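PDB 2WZ8: cellulosome protein dockerin type I from Clostridium thermocellum, which probably binds carbohydrate, as a family 35 carbohydrate-binding module carried by a cellulosomal protein. Local coordinates for residues 64-69 with 127-132. Numbering follows the deposited sequence.
Sequences MVVQFA and IRFYNG
Met64 reaches across from strand 60-69 to both Ile127 and Phe129 of strand 123-130. Its chain runs straight as far as the sulfur, CG lying anti to the backbone N (chi1 177°), and bends only at the last torsion, which carries the methyl round toward the phenyl ring. SD rests 3.9 Å from Ile127 CD1 and 4.1 Å from Ile127 CG2, so the sulfur faces both branch ends of the isoleucine from one side, as the two side chains pass in opposite directions. Toward Phe129, CE stands 3.8 Å from CZ, while SD lies 5.2 Å from the ring centroid and 73° off its normal: a Met-aromatic contact of oblique geometry, with CZ the ring atom nearest to both SD and CE. Ile144 and Ile146 of strand 140-147 and Val118 of strand 112-120 also pack on Met64.

Two residues on, along the same strand, Val66 meets the same ring atom. Its CG2, anti to the carbonyl carbon, sits near the ring plane at the edge, 4.2 Å from Phe129 CZ, and the two side chains come from opposite directions. Cys88 and Ile90 of strand 86-92 pack against Phe129 from within its own sheet.

All four touching residues are buried, their contacts are apolar, and the axes of the short strand segments stay 12.1 Å apart at closest approach, with directions 40° apart. Separate antiparallel sheets supply the two strands, and side chains meeting midway bridge the gap near the centre of the chain: the face-to-face sheet packing of a beta-sandwich core, the fold of family 35 carbohydrate-binding modules.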
# COMPACT_ATOMS: atom_id res chain seq x y z
N MET A 64 -6.45 5.72 6.61
CA MET A 64 -5.24 4.94 6.35
C MET A 64 -4.23 5.86 5.67
O MET A 64 -4.45 6.38 4.56
CB MET A 64 -5.52 3.75 5.44
CG MET A 64 -4.25 2.98 5.08
SD MET A 64 -4.54 1.47 4.12
CE MET A 64 -5.26 2.09 2.59
N VAL A 65 -3.15 6.11 6.38
CA VAL A 65 -2.08 6.95 5.87
C VAL A 65 -1.06 6.02 5.20
O VAL A 65 -0.45 5.17 5.86
CB VAL A 65 -1.36 7.72 7.01
CG1 VAL A 65 -0.30 8.68 6.40
CG2 VAL A 65 -2.35 8.49 7.89
N VAL A 66 -0.90 6.19 3.91
CA VAL A 66 -0.01 5.35 3.11
C VAL A 66 1.25 6.13 2.80
O VAL A 66 1.19 7.23 2.24
CB VAL A 66 -0.69 4.91 1.79
CG1 VAL A 66 0.22 4.00 0.95
CG2 VAL A 66 -2.04 4.19 2.05
N GLN A 67 2.38 5.56 3.18
CA GLN A 67 3.69 6.12 2.84
C GLN A 67 4.25 5.36 1.65
O GLN A 67 4.34 4.15 1.68
CB GLN A 67 4.66 6.12 4.02
CG GLN A 67 5.98 6.82 3.71
CD GLN A 67 6.74 7.24 4.92
OE1 GLN A 67 7.87 6.76 5.18
NE2 GLN A 67 6.16 8.15 5.67
N PHE A 68 4.61 6.10 0.62
CA PHE A 68 4.87 5.52 -0.71
C PHE A 68 5.89 6.34 -1.49
O PHE A 68 6.12 7.52 -1.18
CB PHE A 68 3.54 5.40 -1.49
CG PHE A 68 3.00 6.73 -1.94
CD1 PHE A 68 3.31 7.23 -3.20
CD2 PHE A 68 2.25 7.51 -1.07
CE1 PHE A 68 2.88 8.47 -3.60
CE2 PHE A 68 1.85 8.78 -1.46
CZ PHE A 68 2.15 9.24 -2.73
N ALA A 69 6.43 5.71 -2.55
CA ALA A 69 7.25 6.40 -3.54
C ALA A 69 6.69 6.13 -4.93
O ALA A 69 6.23 5.05 -5.21
CB ALA A 69 8.71 6.00 -3.44
N ILE A 127 -5.89 -5.79 4.29
CA ILE A 127 -5.88 -4.74 3.30
C ILE A 127 -4.90 -5.10 2.19
O ILE A 127 -3.73 -5.25 2.45
CB ILE A 127 -5.52 -3.33 3.90
CG1 ILE A 127 -6.37 -3.00 5.14
CG2 ILE A 127 -5.64 -2.27 2.82
CD1 ILE A 127 -6.00 -1.69 5.88
N ARG A 128 -5.43 -5.27 0.98
CA ARG A 128 -4.63 -5.65 -0.21
C ARG A 128 -4.52 -4.51 -1.19
O ARG A 128 -5.50 -3.87 -1.57
CB ARG A 128 -5.28 -6.86 -0.90
CG ARG A 128 -4.43 -7.40 -2.05
CD ARG A 128 -5.01 -8.63 -2.76
NE ARG A 128 -5.08 -9.79 -1.88
CZ ARG A 128 -5.27 -11.03 -2.29
NH1 ARG A 128 -5.41 -11.27 -3.59
NH2 ARG A 128 -5.30 -12.01 -1.42
N PHE A 129 -3.30 -4.34 -1.66
CA PHE A 129 -2.89 -3.37 -2.65
C PHE A 129 -2.47 -4.15 -3.90
O PHE A 129 -1.67 -5.10 -3.86
CB PHE A 129 -1.66 -2.59 -2.13
CG PHE A 129 -1.96 -1.63 -1.00
CD1 PHE A 129 -1.99 -0.26 -1.23
CD2 PHE A 129 -2.12 -2.08 0.27
CE1 PHE A 129 -2.22 0.62 -0.17
CE2 PHE A 129 -2.41 -1.22 1.32
CZ PHE A 129 -2.41 0.14 1.10
N TYR A 130 -3.07 -3.78 -5.03
CA TYR A 130 -2.73 -4.41 -6.31
C TYR A 130 -3.06 -3.51 -7.48
O TYR A 130 -3.76 -2.52 -7.33
CB TYR A 130 -3.50 -5.74 -6.45
CG TYR A 130 -5.02 -5.64 -6.57
CD1 TYR A 130 -5.61 -5.66 -7.81
CD2 TYR A 130 -5.85 -5.53 -5.45
CE1 TYR A 130 -6.97 -5.60 -7.94
CE2 TYR A 130 -7.23 -5.45 -5.59
CZ TYR A 130 -7.77 -5.47 -6.82
OH TYR A 130 -9.16 -5.43 -6.97
N ASN A 131 -2.56 -3.87 -8.65
CA ASN A 131 -3.01 -3.23 -9.88
C ASN A 131 -3.08 -4.31 -10.94
O ASN A 131 -2.07 -4.90 -11.29
CB ASN A 131 -2.06 -2.07 -10.26
CG ASN A 131 -2.53 -1.30 -11.46
OD1 ASN A 131 -3.14 -1.87 -12.37
ND2 ASN A 131 -2.18 -0.01 -11.53
N GLY A 132 -4.30 -4.58 -11.40
CA GLY A 132 -4.58 -5.68 -12.33
C GLY A 132 -4.34 -5.41 -13.78
O GLY A 132 -4.43 -6.33 -14.61